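PDB 2R2A: zona occludens toxin N-terminal domain-containing protein from Neisseria meningitidis MC58, which is of uncharacterised function but, as a zonular occludens toxin N-terminal domain of the P-loop NTPase clan, probably binds nucleotide as part of a membrane protein. Local coordinates for residues H54-K62 with L72-W80; I81-V91 with W115-D125. All coordinates share one frame; numbering follows the deposited sequence.

Interaction 1. Residues H54-K62 with L72-W80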
loop_
_atom_site.group_PDB
_atom_site.type_symbol
_atom_site.label_atom_id
_atom_site.label_comp_id
_atom_site.label_asym_id
_atom_site.label_seq_id
_atom_site.Cartn_x
_atom_site.Cartn_y
_atom_site.Cartn_z
ATOM N N HIS A 54 1.898 14.912 -0.790
ATOM C CA HIS A 54 2.646 13.673 -0.828
ATOM C C HIS A 54 3.825 13.868 -1.765
ATOM O O HIS A 54 3.916 14.873 -2.477
ATOM C CB HIS A 54 1.752 12.500 -1.315
ATOM C CG HIS A 54 1.226 12.695 -2.700
ATOM N ND1 HIS A 54 0.195 13.564 -2.982
ATOM C CD2 HIS A 54 1.629 12.188 -3.888
ATOM C CE1 HIS A 54 -0.023 13.575 -4.284
ATOM N NE2 HIS A 54 0.835 12.750 -4.858
ATOM N N THR A 55 4.737 12.913 -1.749
ATOM C CA THR A 55 5.810 12.859 -2.724
ATOM C C THR A 55 5.548 11.733 -3.710
ATOM O O THR A 55 5.313 10.601 -3.288
ATOM C CB THR A 55 7.131 12.619 -2.015
ATOM O OG1 THR A 55 7.343 13.697 -1.095
ATOM C CG2 THR A 55 8.257 12.542 -3.002
ATOM N N TYR A 56 5.582 12.057 -5.006
ATOM C CA TYR A 56 5.390 11.068 -6.073
ATOM C C TYR A 56 6.556 10.095 -6.166
ATOM O O TYR A 56 7.725 10.499 -6.160
ATOM C CB TYR A 56 5.182 11.736 -7.441
ATOM C CG TYR A 56 4.944 10.756 -8.577
ATOM C CD1 TYR A 56 5.958 10.476 -9.504
ATOM C CD2 TYR A 56 3.707 10.095 -8.727
ATOM C CE1 TYR A 56 5.762 9.583 -10.542
ATOM C CE2 TYR A 56 3.506 9.184 -9.777
ATOM C CZ TYR A 56 4.540 8.939 -10.674
ATOM O OH TYR A 56 4.376 8.051 -11.708
ATOM N N ILE A 57 6.224 8.807 -6.281
ATOM C CA ILE A 57 7.214 7.784 -6.626
ATOM C C ILE A 57 6.867 7.090 -7.951
ATOM O O ILE A 57 5.706 6.717 -8.187
ATOM C CB ILE A 57 7.423 6.756 -5.471
ATOM C CG1 ILE A 57 6.103 6.100 -5.025
ATOM C CG2 ILE A 57 8.070 7.442 -4.286
ATOM C CD1 ILE A 57 6.284 4.989 -3.935
ATOM N N GLU A 58 7.881 6.924 -8.806
ATOM C CA GLU A 58 7.734 6.248 -10.098
ATOM C C GLU A 58 7.846 4.735 -9.949
ATOM O O GLU A 58 8.863 4.219 -9.471
ATOM C CB GLU A 58 8.807 6.729 -11.104
ATOM C CG GLU A 58 8.621 6.188 -12.529
ATOM C CD GLU A 58 7.178 6.332 -13.006
ATOM O OE1 GLU A 58 6.714 7.476 -13.182
ATOM O OE2 GLU A 58 6.490 5.296 -13.158
ATOM N N THR A 59 6.802 4.026 -10.353
ATOM C CA THR A 59 6.806 2.574 -10.259
ATOM C C THR A 59 7.102 1.842 -11.575
ATOM O O THR A 59 7.296 0.603 -11.564
ATOM C CB THR A 59 5.472 2.027 -9.678
ATOM O OG1 THR A 59 4.392 2.417 -10.522
ATOM C CG2 THR A 59 5.240 2.568 -8.284
ATOM N N ASP A 60 7.136 2.575 -12.689
ATOM C CA ASP A 60 7.427 1.946 -13.987
ATOM C C ASP A 60 8.936 1.952 -14.194
ATOM O O ASP A 60 9.538 3.001 -14.414
ATOM C CB ASP A 60 6.697 2.648 -15.132
ATOM C CG ASP A 60 6.879 1.937 -16.495
ATOM O OD1 ASP A 60 7.773 1.079 -16.645
ATOM O OD2 ASP A 60 6.106 2.257 -17.423
ATOM N N ALA A 61 9.550 0.781 -14.079
ATOM C CA ALA A 61 11.003 0.695 -14.134
ATOM C C ALA A 61 11.598 1.136 -15.479
ATOM O O ALA A 61 12.762 1.506 -15.541
ATOM C CB ALA A 61 11.460 -0.698 -13.765
ATOM N N LYS A 62 10.812 1.126 -16.548
ATOM C CA LYS A 62 11.341 1.615 -17.810
ATOM C C LYS A 62 11.404 3.139 -17.802
ATOM O O LYS A 62 12.306 3.742 -18.402
ATOM C CB LYS A 62 10.567 1.069 -19.015
ATOM C CG LYS A 62 11.428 1.053 -20.307
ATOM C CD LYS A 62 10.698 0.523 -21.544
ATOM C CE LYS A 62 10.791 -0.996 -21.656
ATOM N NZ LYS A 62 10.565 -1.469 -23.064
ATOM N N LEU A 72 12.178 10.361 -7.596
ATOM C CA LEU A 72 12.291 9.104 -6.896
ATOM C C LEU A 72 11.642 7.966 -7.675
ATOM O O LEU A 72 10.529 8.089 -8.204
ATOM C CB LEU A 72 11.655 9.176 -5.515
ATOM C CG LEU A 72 12.263 10.022 -4.414
ATOM C CD1 LEU A 72 11.392 9.801 -3.175
ATOM C CD2 LEU A 72 13.710 9.650 -4.131
ATOM N N SER A 73 12.380 6.867 -7.746
ATOM C CA SER A 73 11.869 5.645 -8.304
ATOM C C SER A 73 11.457 4.759 -7.140
ATOM O O SER A 73 12.141 4.736 -6.099
ATOM C CB SER A 73 12.956 4.964 -9.134
ATOM O OG SER A 73 12.518 3.674 -9.536
ATOM N N ALA A 74 10.367 3.997 -7.305
ATOM C CA ALA A 74 10.014 3.027 -6.279
ATOM C C ALA A 74 11.064 1.915 -6.239
ATOM O O ALA A 74 11.148 1.159 -5.252
ATOM C CB ALA A 74 8.601 2.433 -6.534
ATOM N N HIS A 75 11.846 1.816 -7.320
ATOM C CA HIS A 75 12.704 0.656 -7.534
ATOM C C HIS A 75 13.993 0.657 -6.737
ATOM O O HIS A 75 14.562 -0.408 -6.507
ATOM C CB HIS A 75 12.900 0.366 -9.033
ATOM C CG HIS A 75 11.615 0.009 -9.717
ATOM N ND1 HIS A 75 11.126 -1.280 -9.758
ATOM C CD2 HIS A 75 10.690 0.782 -10.333
ATOM C CE1 HIS A 75 9.964 -1.290 -10.389
ATOM N NE2 HIS A 75 9.668 -0.050 -10.736
ATOM N N ASP A 76 14.453 1.831 -6.292
ATOM C CA ASP A 76 15.565 1.857 -5.366
ATOM C C ASP A 76 15.152 2.454 -4.018
ATOM O O ASP A 76 15.929 3.164 -3.402
ATOM C CB ASP A 76 16.773 2.596 -5.956
ATOM C CG ASP A 76 16.449 4.009 -6.404
ATOM O OD1 ASP A 76 15.309 4.487 -6.202
ATOM O OD2 ASP A 76 17.359 4.656 -6.960
HETATM N N MSE A 77 13.929 2.132 -3.575
HETATM C CA MSE A 77 13.410 2.570 -2.287
HETATM C C MSE A 77 14.330 2.130 -1.160
HETATM O O MSE A 77 14.485 2.842 -0.173
HETATM C CB MSE A 77 12.012 1.990 -2.048
HETATM C CG MSE A 77 11.235 2.654 -0.892
HETATM SE SE MSE A 77 9.428 1.920 -0.785
HETATM C CE MSE A 77 8.699 2.642 -2.426
ATOM N N TYR A 78 14.933 0.952 -1.320
ATOM C CA TYR A 78 15.855 0.434 -0.336
ATOM C C TYR A 78 16.996 1.434 -0.043
ATOM O O TYR A 78 17.565 1.405 1.036
ATOM C CB TYR A 78 16.413 -0.933 -0.772
ATOM C CG TYR A 78 17.336 -0.895 -1.969
ATOM C CD1 TYR A 78 16.831 -0.960 -3.278
ATOM C CD2 TYR A 78 18.724 -0.831 -1.798
ATOM C CE1 TYR A 78 17.697 -0.937 -4.385
ATOM C CE2 TYR A 78 19.578 -0.797 -2.885
ATOM C CZ TYR A 78 19.065 -0.850 -4.167
ATOM O OH TYR A 78 19.936 -0.810 -5.227
ATOM N N GLU A 79 17.299 2.308 -1.007
ATOM C CA GLU A 79 18.352 3.311 -0.847
ATOM C C GLU A 79 17.810 4.546 -0.117
ATOM O O GLU A 79 18.148 4.771 1.050
ATOM C CB GLU A 79 18.966 3.704 -2.197
ATOM C CG GLU A 79 19.871 2.647 -2.844
ATOM C CD GLU A 79 20.697 3.192 -4.025
ATOM O OE1 GLU A 79 21.360 2.397 -4.727
ATOM O OE2 GLU A 79 20.699 4.425 -4.248
ATOM N N TRP A 80 16.983 5.339 -0.798
ATOM C CA TRP A 80 16.482 6.597 -0.249
ATOM C C TRP A 80 15.578 6.510 0.994
ATOM O O TRP A 80 15.464 7.498 1.715
ATOM C CB TRP A 80 15.787 7.438 -1.326
ATOM C CG TRP A 80 14.691 6.759 -2.112
ATOM C CD1 TRP A 80 14.834 6.113 -3.303
ATOM C CD2 TRP A 80 13.276 6.711 -1.799
ATOM N NE1 TRP A 80 13.619 5.646 -3.743
ATOM C CE2 TRP A 80 12.646 6.000 -2.848
ATOM C CE3 TRP A 80 12.488 7.190 -0.735
ATOM C CZ2 TRP A 80 11.259 5.758 -2.878
ATOM C CZ3 TRP A 80 11.110 6.945 -0.759
ATOM C CH2 TRP A 80 10.511 6.224 -1.824
HETATM O O HOH W 1 9.715 12.013 -6.619
#
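The outermost parallel pair at one end of the P-loop-type sheet is formed here, where strand 55-58 takes on the short strand 72-73. Glu-58 holds both ends of the ladder: its N gives a nearly straight bond to Leu-72 O (3.0 Å), and its O receives Ala-74 N at a short 2.6 Å. Next to it a water bridges Tyr-56 O and Leu-72 N. On the face of the sheet bearing Ile-57 and Leu-72, Ile-57 sends its two branches to different partners. CG2 meets Trp-80 CH2 at 3.7 Å, the two side chains crossing at about a right angle, while CD1 reaches Met-77 CE. The indole of Trp-80 is pinned by NE1, which donates to Ser-73 O, and Leu-72 CD1 and Met-77 CA lie against its opposite faces. On the other face of the sheet, the chain of Glu-58, bent at chi2 (47°), folds along its own segment, where OE2 takes Asp-60 N and OE1 takes Tyr-56 OH. His-75 closes the far end: Ala-61 CB sits over one face of its imidazole, and NE2 donates within the ring plane to Thr-59 O, 2.6 Å away, arriving well above that carbonyl's plane.

Interaction 2. Residues I81-V91 with W115-D125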
loop_
_atom_site.group_PDB
_atom_site.type_symbol
_atom_site.label_atom_id
_atom_site.label_comp_id
_atom_site.label_asym_id
_atom_site.label_seq_id
_atom_site.Cartn_x
_atom_site.Cartn_y
_atom_site.Cartn_z
ATOM N N ILE A 81 14.917 5.369 1.231
ATOM C CA ILE A 81 14.055 5.218 2.416
ATOM C C ILE A 81 14.835 5.303 3.752
ATOM O O ILE A 81 14.249 5.631 4.800
ATOM C CB ILE A 81 13.128 3.958 2.364
ATOM C CG1 ILE A 81 11.840 4.185 3.159
ATOM C CG2 ILE A 81 13.814 2.729 2.919
ATOM C CD1 ILE A 81 10.815 5.149 2.521
ATOM N N LYS A 82 16.140 5.030 3.700
ATOM C CA LYS A 82 16.980 4.996 4.902
ATOM C C LYS A 82 17.543 6.368 5.276
ATOM O O LYS A 82 18.155 6.539 6.349
ATOM C CB LYS A 82 18.076 3.930 4.772
ATOM C CG LYS A 82 17.525 2.673 4.095
ATOM C CD LYS A 82 18.113 1.356 4.577
ATOM C CE LYS A 82 17.154 0.211 4.144
ATOM N NZ LYS A 82 17.840 -1.088 3.859
ATOM N N LYS A 83 17.323 7.356 4.409
ATOM C CA LYS A 83 17.831 8.695 4.691
ATOM C C LYS A 83 16.954 9.517 5.620
ATOM O O LYS A 83 15.730 9.556 5.447
ATOM C CB LYS A 83 18.235 9.453 3.419
ATOM C CG LYS A 83 17.157 9.913 2.468
ATOM C CD LYS A 83 17.873 10.391 1.182
ATOM C CE LYS A 83 16.907 10.623 0.027
ATOM N NZ LYS A 83 17.601 10.448 -1.300
ATOM N N PRO A 84 17.588 10.172 6.627
ATOM C CA PRO A 84 16.948 10.901 7.718
ATOM C C PRO A 84 15.646 11.640 7.420
ATOM O O PRO A 84 14.743 11.586 8.240
ATOM C CB PRO A 84 18.031 11.916 8.163
ATOM C CG PRO A 84 19.307 11.502 7.481
ATOM C CD PRO A 84 19.054 10.183 6.798
ATOM N N GLU A 85 15.559 12.360 6.303
ATOM C CA GLU A 85 14.344 13.127 6.017
ATOM C C GLU A 85 13.159 12.200 5.768
ATOM O O GLU A 85 12.008 12.640 5.830
ATOM C CB GLU A 85 14.528 14.058 4.820
ATOM C CG GLU A 85 15.085 13.385 3.549
ATOM C CD GLU A 85 16.588 13.596 3.378
ATOM O OE1 GLU A 85 17.163 14.538 3.976
ATOM O OE2 GLU A 85 17.206 12.815 2.635
ATOM N N ASN A 86 13.457 10.927 5.501
ATOM C CA ASN A 86 12.441 9.922 5.144
ATOM C C ASN A 86 12.079 8.883 6.215
ATOM O O ASN A 86 11.167 8.072 6.011
ATOM C CB ASN A 86 12.855 9.213 3.856
ATOM C CG ASN A 86 12.962 10.155 2.674
ATOM O OD1 ASN A 86 12.294 11.186 2.610
ATOM N ND2 ASN A 86 13.814 9.808 1.731
ATOM N N ILE A 87 12.768 8.905 7.354
ATOM C CA ILE A 87 12.440 7.995 8.463
ATOM C C ILE A 87 11.033 8.294 8.992
ATOM O O ILE A 87 10.597 9.447 8.998
ATOM C CB ILE A 87 13.506 8.012 9.617
ATOM C CG1 ILE A 87 13.285 9.178 10.585
ATOM C CG2 ILE A 87 14.941 7.965 9.049
ATOM C CD1 ILE A 87 14.500 9.487 11.513
ATOM N N GLY A 88 10.317 7.237 9.375
ATOM C CA GLY A 88 8.960 7.334 9.890
ATOM C C GLY A 88 7.930 7.745 8.843
ATOM O O GLY A 88 6.860 8.249 9.180
ATOM N N SER A 89 8.231 7.519 7.569
ATOM C CA SER A 89 7.321 7.966 6.513
ATOM C C SER A 89 6.300 6.867 6.208
ATOM O O SER A 89 6.385 5.765 6.753
ATOM C CB SER A 89 8.106 8.420 5.259
ATOM O OG SER A 89 8.887 7.373 4.722
ATOM N N ILE A 90 5.367 7.179 5.328
ATOM C CA ILE A 90 4.309 6.249 4.937
ATOM C C ILE A 90 4.393 6.023 3.426
ATOM O O ILE A 90 4.459 6.988 2.663
ATOM C CB ILE A 90 2.919 6.879 5.326
ATOM C CG1 ILE A 90 2.794 7.088 6.845
ATOM C CG2 ILE A 90 1.735 5.989 4.774
ATOM C CD1 ILE A 90 1.525 7.855 7.315
ATOM N N VAL A 91 4.340 4.764 2.965
ATOM C CA VAL A 91 4.513 4.526 1.539
ATOM C C VAL A 91 3.231 3.847 1.068
ATOM O O VAL A 91 2.808 2.905 1.713
ATOM C CB VAL A 91 5.717 3.583 1.294
ATOM C CG1 VAL A 91 5.788 3.184 -0.148
ATOM C CG2 VAL A 91 7.075 4.241 1.749
ATOM N N TRP A 115 15.041 -5.418 2.190
ATOM C CA TRP A 115 14.910 -4.411 3.253
ATOM C C TRP A 115 13.564 -4.434 3.955
ATOM O O TRP A 115 13.431 -3.921 5.066
ATOM C CB TRP A 115 15.183 -3.009 2.702
ATOM C CG TRP A 115 14.080 -2.460 1.876
ATOM C CD1 TRP A 115 13.867 -2.689 0.550
ATOM C CD2 TRP A 115 13.027 -1.585 2.306
ATOM N NE1 TRP A 115 12.744 -2.022 0.122
ATOM C CE2 TRP A 115 12.203 -1.340 1.180
ATOM C CE3 TRP A 115 12.683 -1.000 3.539
ATOM C CZ2 TRP A 115 11.072 -0.514 1.238
ATOM C CZ3 TRP A 115 11.553 -0.179 3.597
ATOM C CH2 TRP A 115 10.755 0.045 2.447
ATOM N N LEU A 116 12.562 -5.047 3.308
ATOM C CA LEU A 116 11.211 -4.982 3.794
ATOM C C LEU A 116 11.079 -5.604 5.153
ATOM O O LEU A 116 10.336 -5.097 5.998
ATOM C CB LEU A 116 10.227 -5.646 2.818
ATOM C CG LEU A 116 10.031 -4.935 1.480
ATOM C CD1 LEU A 116 9.129 -5.763 0.592
ATOM C CD2 LEU A 116 9.438 -3.564 1.681
ATOM N N ASN A 117 11.799 -6.700 5.382
ATOM C CA ASN A 117 11.606 -7.415 6.631
ATOM C C ASN A 117 12.154 -6.623 7.818
ATOM O O ASN A 117 11.846 -6.942 8.956
ATOM C CB ASN A 117 12.183 -8.827 6.569
ATOM C CG ASN A 117 13.668 -8.840 6.739
ATOM O OD1 ASN A 117 14.170 -9.006 7.847
ATOM N ND2 ASN A 117 14.391 -8.622 5.652
ATOM N N THR A 118 12.943 -5.581 7.537
ATOM C CA THR A 118 13.396 -4.632 8.569
ATOM C C THR A 118 12.823 -3.213 8.424
ATOM O O THR A 118 13.401 -2.243 8.933
ATOM C CB THR A 118 14.952 -4.579 8.683
ATOM O OG1 THR A 118 15.540 -4.373 7.388
ATOM C CG2 THR A 118 15.478 -5.878 9.280
ATOM N N HIS A 119 11.668 -3.101 7.766
ATOM C CA HIS A 119 10.988 -1.814 7.566
ATOM C C HIS A 119 10.619 -1.080 8.858
ATOM O O HIS A 119 10.468 0.136 8.830
ATOM C CB HIS A 119 9.728 -1.976 6.693
ATOM C CG HIS A 119 8.550 -2.524 7.434
ATOM N ND1 HIS A 119 7.559 -1.718 7.948
ATOM C CD2 HIS A 119 8.213 -3.794 7.764
ATOM C CE1 HIS A 119 6.659 -2.465 8.562
ATOM N NE2 HIS A 119 7.029 -3.730 8.460
ATOM N N ARG A 120 10.441 -1.811 9.959
ATOM C CA ARG A 120 10.140 -1.208 11.269
ATOM C C ARG A 120 11.300 -0.401 11.842
ATOM O O ARG A 120 11.082 0.523 12.635
ATOM C CB ARG A 120 9.731 -2.269 12.291
ATOM C CG ARG A 120 8.365 -2.873 12.053
ATOM C CD ARG A 120 7.835 -3.509 13.326
ATOM N NE ARG A 120 6.491 -4.036 13.111
ATOM C CZ ARG A 120 5.687 -4.479 14.072
ATOM N NH1 ARG A 120 6.085 -4.462 15.335
ATOM N NH2 ARG A 120 4.476 -4.936 13.762
ATOM N N HIS A 121 12.528 -0.763 11.461
ATOM C CA HIS A 121 13.732 -0.037 11.891
ATOM C C HIS A 121 13.620 1.405 11.436
ATOM O O HIS A 121 13.811 2.313 12.231
ATOM C CB HIS A 121 15.007 -0.652 11.293
ATOM C CG HIS A 121 15.323 -2.020 11.805
ATOM N ND1 HIS A 121 16.590 -2.561 11.742
ATOM C CD2 HIS A 121 14.543 -2.954 12.400
ATOM C CE1 HIS A 121 16.574 -3.774 12.264
ATOM N NE2 HIS A 121 15.344 -4.036 12.674
ATOM N N GLN A 122 13.282 1.599 10.155
ATOM C CA GLN A 122 13.073 2.939 9.591
ATOM C C GLN A 122 11.670 3.494 9.921
ATOM O O GLN A 122 11.323 4.591 9.476
ATOM C CB GLN A 122 13.348 2.968 8.077
ATOM C CG GLN A 122 14.807 2.734 7.676
ATOM C CD GLN A 122 15.199 1.249 7.646
ATOM O OE1 GLN A 122 14.521 0.416 7.032
ATOM N NE2 GLN A 122 16.305 0.922 8.309
ATOM N N GLY A 123 10.909 2.746 10.733
ATOM C CA GLY A 123 9.566 3.114 11.186
ATOM C C GLY A 123 8.593 3.394 10.045
ATOM O O GLY A 123 7.702 4.233 10.187
ATOM N N ILE A 124 8.766 2.695 8.918
ATOM C CA ILE A 124 8.011 2.983 7.691
ATOM C C ILE A 124 6.714 2.163 7.605
ATOM O O ILE A 124 6.769 0.938 7.588
ATOM C CB ILE A 124 8.839 2.655 6.412
ATOM C CG1 ILE A 124 10.207 3.375 6.422
ATOM C CG2 ILE A 124 8.029 2.940 5.146
ATOM C CD1 ILE A 124 10.093 4.872 6.374
ATOM N N ASP A 125 5.564 2.834 7.538
ATOM C CA ASP A 125 4.298 2.137 7.254
ATOM C C ASP A 125 4.100 1.992 5.757
ATOM O O ASP A 125 4.346 2.914 5.001
ATOM C CB ASP A 125 3.124 2.846 7.899
ATOM C CG ASP A 125 2.981 2.486 9.370
ATOM O OD1 ASP A 125 2.351 1.443 9.663
ATOM O OD2 ASP A 125 3.518 3.222 10.223
#
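Ile-124 fills the tight side of this contact, at the start of two neighbouring parallel strands, 90-93 and 125-130, in the middle of a sheet consistent with the P-loop NTPase fold of the family. Its CD1 meets Ile-81 CG1 tip to tip at 3.7 Å and presses close to Ser-89 OG, at 3.2 Å. The other branch, CG2, lies across Val-91 CG2 at 3.8 Å; with chi1 at -54°, CG1 stands beside the backbone N and CG2 beside the carbonyl carbon, which sends the two methyl ends to different neighbours. Ile-81 also lays CG2 over one face of the Trp-115 indole, 4.0 Å from the centroid of the six-membered ring, while Leu-116 CD2 lies over the opposite face.

Parallel backbone pairing runs alongside. Asp-125 N donates to Ser-89 O, and Val-91 N returns a bond to Asp-125 O (2.8 Å). Ahead of the strands, the type II turn from Asn-86 to Ser-89 presents Gly-88 N to Gln-122 O at 2.8 Å, and Gly-88 CA comes up against Gly-123 O.

The outer side is looser. Exposed Lys-82 extends past Trp-115, its NZ 3.5 Å from Trp-115 CB, and its CE passes Gln-122 OE1 at 3.9 Å; the two chains cross without a bond between their polar ends.

Several polar groups on the buried side have identified partners. Ser-89 OG donates to Asn-86 O within its own turn, His-119 ND1 holds Ile-124 O, and the Asp-125 carboxylate pairs with Arg-41, outside both segments, and accepts from Glu-6 N. These bonds engage the serine, histidine and aspartate right beside the hydrocarbon contacts of Ile-81, Ile-124 and Val-91.

After strand 7-11, helix 18-28 and strand 43-45 the chain enters strand 55-58, and interaction 1 closes a short loop when 72-80 returns beside it at the edge of the sheet. Interaction 2 opens directly afterwards: 81-91 leaves helix 77-80 and enters strand 90-93, then a longer excursion containing helix 111-114 ends as 115-125 comes back alongside. The two contacts are thus in series, neither nesting nor crossing. At their junction Trp-80 O probably accepts a hydrogen bond from Asn-86 ND2, and Met-77 packs its selenium on Trp-115 and its CE on Val-91. Helix 77-80 thereby joins the sheet's edge pair to its central strands.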